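Local coordinates for protein RNA silencing suppressor p19 (Tomato bushy stunt virus, PDB 4JGN) that probably suppresses RNA silencing by binding siRNAs as a homodimer and selecting them, like a molecular caliper, by the length of their duplex region, at residues K38-F43 with T89-F94. Sequence-based numbering, arbitrary orientation.
Sequences KESWGF and TYSIRF. With nucleotides of chain B; nucleotides of chain C.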
ATOM      1  N   LYS A  38       0.848  11.525   7.759  1.00 21.73           N
ATOM      2  CA  LYS A  38      -0.588  11.505   7.864  1.00 22.62           C
ATOM      3  C   LYS A  38      -1.066  10.080   7.638  1.00 23.10           C
ATOM      4  O   LYS A  38      -0.518   9.385   6.794  1.00 20.78           O
ATOM      5  CB  LYS A  38      -1.191  12.377   6.759  1.00 25.36           C
ATOM      6  CG  LYS A  38      -0.608  13.789   6.740  1.00 34.50           C
ATOM      7  CD  LYS A  38      -0.682  14.473   5.330  1.00 43.57           C
ATOM      8  CE  LYS A  38       0.126  15.868   5.222  1.00 54.70           C
ATOM      9  NZ  LYS A  38       1.702  16.003   5.117  1.00 51.49           N
ATOM     10  N   GLU A  39      -2.128   9.665   8.331  1.00 20.02           N
ATOM     11  CA  GLU A  39      -2.658   8.310   8.123  1.00 19.70           C
ATOM     12  C   GLU A  39      -4.154   8.395   8.270  1.00 20.26           C
ATOM     13  O   GLU A  39      -4.677   9.416   8.843  1.00 20.35           O
ATOM     14  CB  GLU A  39      -2.075   7.264   9.101  1.00 20.02           C
ATOM     15  CG  GLU A  39      -2.304   7.548  10.591  1.00 23.52           C
ATOM     16  CD  GLU A  39      -1.734   6.524  11.560  1.00 26.20           C
ATOM     17  OE1 GLU A  39      -1.768   6.805  12.789  1.00 26.76           O
ATOM     18  OE2 GLU A  39      -1.238   5.468  11.133  1.00 23.43           O
ATOM     19  N   SER A  40      -4.873   7.399   7.748  1.00 19.03           N
ATOM     20  CA  SER A  40      -6.359   7.470   7.882  1.00 19.00           C
ATOM     21  C   SER A  40      -6.877   6.053   7.850  1.00 20.15           C
ATOM     22  O   SER A  40      -6.203   5.130   7.301  1.00 19.16           O
ATOM     23  CB  SER A  40      -6.973   8.306   6.737  1.00 20.07           C
ATOM     24  OG  SER A  40      -6.757   7.685   5.481  1.00 23.54           O
ATOM     25  N   TRP A  41      -8.030   5.814   8.505  1.00 18.89           N
ATOM     26  CA  TRP A  41      -8.718   4.552   8.368  1.00 19.32           C
ATOM     27  C   TRP A  41     -10.140   4.850   7.893  1.00 20.13           C
ATOM     28  O   TRP A  41     -10.784   5.786   8.434  1.00 19.95           O
ATOM     29  CB  TRP A  41      -8.866   3.863   9.726  1.00 17.88           C
ATOM     30  CG  TRP A  41      -7.743   2.930  10.082  1.00 18.74           C
ATOM     31  CD1 TRP A  41      -6.742   3.178  10.940  1.00 19.49           C
ATOM     32  CD2 TRP A  41      -7.564   1.624   9.563  1.00 18.68           C
ATOM     33  NE1 TRP A  41      -5.850   2.081  11.004  1.00 20.31           N
ATOM     34  CE2 TRP A  41      -6.374   1.101  10.166  1.00 17.39           C
ATOM     35  CE3 TRP A  41      -8.272   0.850   8.566  1.00 18.95           C
ATOM     36  CZ2 TRP A  41      -5.893  -0.172   9.876  1.00 19.19           C
ATOM     37  CZ3 TRP A  41      -7.775  -0.450   8.252  1.00 18.09           C
ATOM     38  CH2 TRP A  41      -6.587  -0.948   8.921  1.00 20.07           C
ATOM     39  N   GLY A  42     -10.582   4.185   6.821  1.00 20.51           N
ATOM     40  CA  GLY A  42     -11.919   4.487   6.175  1.00 24.58           C
ATOM     41  C   GLY A  42     -12.708   3.187   6.412  1.00 23.68           C
ATOM     42  O   GLY A  42     -12.190   2.101   6.069  1.00 22.57           O
ATOM     43  N   PHE A  43     -13.988   3.293   6.813  1.00 23.85           N
ATOM     44  CA  PHE A  43     -14.837   2.120   6.902  1.00 25.39           C
ATOM     45  C   PHE A  43     -16.155   2.465   6.254  1.00 28.81           C
ATOM     46  O   PHE A  43     -16.853   3.324   6.787  1.00 27.31           O
ATOM     47  CB  PHE A  43     -15.127   1.704   8.345  1.00 25.35           C
ATOM     48  CG  PHE A  43     -13.902   1.617   9.221  1.00 23.64           C
ATOM     49  CD1 PHE A  43     -13.761   2.477  10.315  1.00 25.43           C
ATOM     50  CD2 PHE A  43     -12.925   0.691   8.948  1.00 25.25           C
ATOM     51  CE1 PHE A  43     -12.599   2.346  11.199  1.00 26.56           C
ATOM     52  CE2 PHE A  43     -11.727   0.607   9.740  1.00 25.00           C
ATOM     53  CZ  PHE A  43     -11.581   1.405  10.865  1.00 25.16           C
ATOM     54  N   THR A  89     -10.247   0.727   4.302  1.00 19.98           N
ATOM     55  CA  THR A  89      -8.964   1.205   3.724  1.00 20.54           C
ATOM     56  C   THR A  89      -8.127   1.886   4.792  1.00 20.28           C
ATOM     57  O   THR A  89      -8.608   2.824   5.533  1.00 20.84           O
ATOM     58  CB  THR A  89      -9.201   2.271   2.647  1.00 23.81           C
ATOM     59  OG1 THR A  89      -9.970   1.706   1.590  1.00 29.95           O
ATOM     60  CG2 THR A  89      -7.880   2.658   1.993  1.00 21.99           C
ATOM     61  N   TYR A  90      -6.827   1.547   4.805  1.00 19.28           N
ATOM     62  CA  TYR A  90      -5.874   2.283   5.591  1.00 18.01           C
ATOM     63  C   TYR A  90      -4.973   3.021   4.626  1.00 20.53           C
ATOM     64  O   TYR A  90      -4.533   2.367   3.656  1.00 19.69           O
ATOM     65  CB  TYR A  90      -4.967   1.310   6.393  1.00 17.56           C
ATOM     66  CG  TYR A  90      -3.852   2.032   7.095  1.00 18.45           C
ATOM     67  CD1 TYR A  90      -4.104   2.846   8.226  1.00 17.41           C
ATOM     68  CD2 TYR A  90      -2.501   1.894   6.653  1.00 18.69           C
ATOM     69  CE1 TYR A  90      -3.055   3.567   8.835  1.00 16.87           C
ATOM     70  CE2 TYR A  90      -1.470   2.581   7.263  1.00 19.72           C
ATOM     71  CZ  TYR A  90      -1.733   3.418   8.334  1.00 21.69           C
ATOM     72  OH  TYR A  90      -0.736   4.097   8.990  1.00 24.25           O
ATOM     73  N   SER A  91      -4.690   4.311   4.855  1.00 18.16           N
ATOM     74  CA  SER A  91      -3.713   5.000   3.998  1.00 21.42           C
ATOM     75  C   SER A  91      -2.675   5.700   4.879  1.00 21.12           C
ATOM     76  O   SER A  91      -3.023   6.104   6.043  1.00 20.59           O
ATOM     77  CB  SER A  91      -4.422   5.934   3.056  1.00 22.10           C
ATOM     78  OG  SER A  91      -5.006   6.914   3.844  1.00 38.26           O
ATOM     79  N   ILE A  92      -1.461   5.864   4.387  1.00 18.84           N
ATOM     80  CA  ILE A  92      -0.480   6.560   5.142  1.00 18.64           C
ATOM     81  C   ILE A  92       0.359   7.314   4.041  1.00 20.51           C
ATOM     82  O   ILE A  92       0.609   6.727   2.954  1.00 19.58           O
ATOM     83  CB  ILE A  92       0.438   5.584   6.006  1.00 19.16           C
ATOM     84  CG1 ILE A  92       1.463   6.429   6.803  1.00 20.05           C
ATOM     85  CG2 ILE A  92       1.093   4.464   5.136  1.00 17.66           C
ATOM     86  CD1 ILE A  92       2.286   5.580   7.796  1.00 25.06           C
ATOM     87  N   ARG A  93       0.719   8.569   4.313  1.00 19.41           N
ATOM     88  CA  ARG A  93       1.606   9.270   3.416  1.00 20.58           C
ATOM     89  C   ARG A  93       2.776   9.851   4.220  1.00 22.54           C
ATOM     90  O   ARG A  93       2.571  10.600   5.241  1.00 21.92           O
ATOM     91  CB  ARG A  93       0.841  10.414   2.774  1.00 19.71           C
ATOM     92  CG  ARG A  93       1.710  11.103   1.656  1.00 22.92           C
ATOM     93  CD  ARG A  93       1.017  12.329   1.215  1.00 27.96           C
ATOM     94  NE  ARG A  93       1.899  13.025   0.214  1.00 31.59           N
ATOM     95  CZ  ARG A  93       1.586  13.262  -1.063  1.00 39.68           C
ATOM     96  NH1 ARG A  93       0.383  12.932  -1.536  1.00 38.56           N
ATOM     97  NH2 ARG A  93       2.443  13.974  -1.855  1.00 33.54           N
ATOM     98  N   PHE A  94       3.979   9.668   3.695  1.00 21.66           N
ATOM     99  CA  PHE A  94       5.163  10.178   4.352  1.00 22.82           C
ATOM    100  C   PHE A  94       6.219  10.473   3.293  1.00 25.31           C
ATOM    101  O   PHE A  94       6.532   9.594   2.454  1.00 25.80           O
ATOM    102  CB  PHE A  94       5.711   9.158   5.358  1.00 22.09           C
ATOM    103  CG  PHE A  94       6.909   9.658   6.133  1.00 23.82           C
ATOM    104  CD1 PHE A  94       6.840  10.868   6.854  1.00 24.18           C
ATOM    105  CD2 PHE A  94       8.097   8.872   6.219  1.00 26.79           C
ATOM    106  CE1 PHE A  94       7.962  11.325   7.587  1.00 25.94           C
ATOM    107  CE2 PHE A  94       9.231   9.306   6.996  1.00 31.12           C
ATOM    108  CZ  PHE A  94       9.151  10.522   7.698  1.00 28.51           C
TER
ATOM    109  OP3   U B   1       3.627  15.974   0.065  1.00 42.12           O
ATOM    110  P     U B   1       4.700  15.347   1.063  1.00 48.09           P
ATOM    111  OP1   U B   1       6.049  15.426   0.419  1.00 45.93           O
ATOM    112  OP2   U B   1       4.303  13.990   1.734  1.00 36.14           O
ATOM    113  O5'   U B   1       4.616  16.622   2.104  1.00 42.07           O
ATOM    114  C5'   U B   1       5.479  16.641   3.263  1.00 40.01           C
ATOM    115  C4'   U B   1       5.508  18.081   3.802  1.00 36.80           C
ATOM    116  O4'   U B   1       6.176  18.904   2.813  1.00 35.81           O
ATOM    117  C3'   U B   1       4.172  18.844   4.067  1.00 36.18           C
ATOM    118  O3'   U B   1       4.452  19.664   5.219  1.00 37.30           O
ATOM    119  C2'   U B   1       3.956  19.736   2.833  1.00 37.14           C
ATOM    120  O2'   U B   1       3.412  21.043   3.032  1.00 39.71           O
ATOM    121  C1'   U B   1       5.370  20.033   2.481  1.00 40.47           C
ATOM    122  N1    U B   1       5.403  20.414   1.023  1.00 48.46           N
ATOM    123  C2    U B   1       5.955  21.651   0.655  1.00 53.23           C
ATOM    124  O2    U B   1       6.452  22.460   1.455  1.00 51.50           O
ATOM    125  N3    U B   1       5.918  21.893  -0.709  1.00 55.51           N
ATOM    126  C4    U B   1       5.355  21.044  -1.672  1.00 60.09           C
ATOM    127  O4    U B   1       5.371  21.371  -2.850  1.00 62.13           O
ATOM    128  C5    U B   1       4.794  19.790  -1.200  1.00 55.90           C
ATOM    129  C6    U B   1       4.839  19.526   0.106  1.00 51.47           C
TER
ATOM    130  P     C C  13      -2.700  10.880  -1.402  1.00 31.69           P
ATOM    131  OP1   C C  13      -1.567  11.164  -0.536  1.00 31.96           O
ATOM    132  OP2   C C  13      -3.826  11.826  -1.611  1.00 30.16           O
ATOM    133  O5'   C C  13      -2.094  10.724  -2.904  1.00 29.94           O
ATOM    134  C5'   C C  13      -0.983   9.853  -3.142  1.00 29.50           C
ATOM    135  C4'   C C  13      -0.701   9.725  -4.641  1.00 27.57           C
ATOM    136  O4'   C C  13      -1.903   9.133  -5.254  1.00 29.91           O
ATOM    137  C3'   C C  13      -0.624  11.082  -5.363  1.00 28.37           C
ATOM    138  O3'   C C  13       0.655  11.632  -5.178  1.00 31.96           O
ATOM    139  C2'   C C  13      -0.922  10.668  -6.783  1.00 25.41           C
ATOM    140  O2'   C C  13       0.147   9.914  -7.370  1.00 28.63           O
ATOM    141  C1'   C C  13      -2.149   9.777  -6.507  1.00 26.98           C
ATOM    142  N1    C C  13      -3.472  10.519  -6.539  1.00 27.72           N
ATOM    143  C2    C C  13      -3.994  10.940  -7.793  1.00 32.20           C
ATOM    144  O2    C C  13      -3.340  10.696  -8.849  1.00 31.69           O
ATOM    145  N3    C C  13      -5.169  11.570  -7.888  1.00 31.17           N
ATOM    146  C4    C C  13      -5.873  11.819  -6.767  1.00 36.20           C
ATOM    147  N4    C C  13      -7.087  12.473  -6.856  1.00 33.36           N
ATOM    148  C5    C C  13      -5.348  11.437  -5.517  1.00 34.78           C
ATOM    149  C6    C C  13      -4.180  10.775  -5.412  1.00 33.27           C
ATOM    150  P     U C  14       0.840  13.184  -5.093  1.00 31.93           P
ATOM    151  OP1   U C  14       2.220  13.199  -4.678  1.00 33.62           O
ATOM    152  OP2   U C  14      -0.294  13.843  -4.433  1.00 31.63           O
ATOM    153  O5'   U C  14       0.657  13.664  -6.633  1.00 29.85           O
ATOM    154  C5'   U C  14       1.690  13.034  -7.553  1.00 27.67           C
ATOM    155  C4'   U C  14       1.345  13.519  -8.979  1.00 30.01           C
ATOM    156  O4'   U C  14       0.092  12.968  -9.327  1.00 28.97           O
ATOM    157  C3'   U C  14       0.999  14.998  -9.210  1.00 31.28           C
ATOM    158  O3'   U C  14       2.216  15.714  -9.332  1.00 28.87           O
ATOM    159  C2'   U C  14       0.170  15.022 -10.507  1.00 29.96           C
ATOM    160  O2'   U C  14       1.032  14.663 -11.598  1.00 28.91           O
ATOM    161  C1'   U C  14      -0.681  13.799 -10.173  1.00 31.52           C
ATOM    162  N1    U C  14      -2.011  14.142  -9.531  1.00 30.56           N
ATOM    163  C2    U C  14      -2.996  14.618 -10.399  1.00 35.27           C
ATOM    164  O2    U C  14      -2.791  14.719 -11.582  1.00 40.54           O
ATOM    165  N3    U C  14      -4.241  14.907  -9.878  1.00 35.82           N
ATOM    166  C4    U C  14      -4.482  14.815  -8.506  1.00 37.75           C
ATOM    167  O4    U C  14      -5.596  15.142  -8.091  1.00 42.75           O
ATOM    168  C5    U C  14      -3.409  14.310  -7.638  1.00 34.23           C
ATOM    169  C6    U C  14      -2.207  14.020  -8.175  1.00 33.28           C
TER
HETATM  170  O   HOH W   1       2.450  13.506   4.621  1.00 47.88           O
HETATM  171  O   HOH W   2      -8.148   5.512   4.581  1.00 27.30           O
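Lys38, Ser40 and Gly42 pair with Arg93, Ser91 and Thr89 as the hydrogen-bonded pairs of an antiparallel ladder, each joined by two backbone bonds, from Gly42 N to Thr89 O (2.7 Å) up to Lys38 N to Arg93 O (3.2 Å). The bound RNA lies on the face carrying these side chains. Arg93, stretched out from CG to NE, sends its guanidinium among three phosphates: NE donates to OP2 of U1 of chain B (3.0 Å), NH1 to OP1 of C13 and OP2 of U14 of chain C, and NH2 to OP1 of U14. Several bonds thus fix the rotation of this flat group beside the 5'-terminal phosphate of U1. Lys38 NZ forms a salt bridge with another RNA phosphate and reaches Arg93 O through a water. The hydroxyls Ser40 OG and Ser91 OG meet at 2.5 Å; a second water links Ser40 OG to Thr89 O.

The opposite face carries Glu39, Trp41, Tyr90 and Ile92. Tyr90 CB sits 3.7 Å above the centroid of the six-membered ring of Trp41, almost on its normal, in a CH-pi contact, while the two ring systems meet obliquely. With CG anti to the backbone N (chi1 173°), the Tyr90 ring extends past Ser40 O to Glu39, where OH donates to the anti lone pair of OE2 (2.6 Å). OE2 also forms a salt bridge with Lys119 and OE1 a hydrogen bond with Ser67, which would favour the charged form of this buried group.

Both strands are central in the four-stranded sheet of the p19 core, between 46-53 and 97-104; helix 108-124 covers the Trp41-Tyr90-Ile92 face, and Trp68 packs against Trp41 and Tyr90.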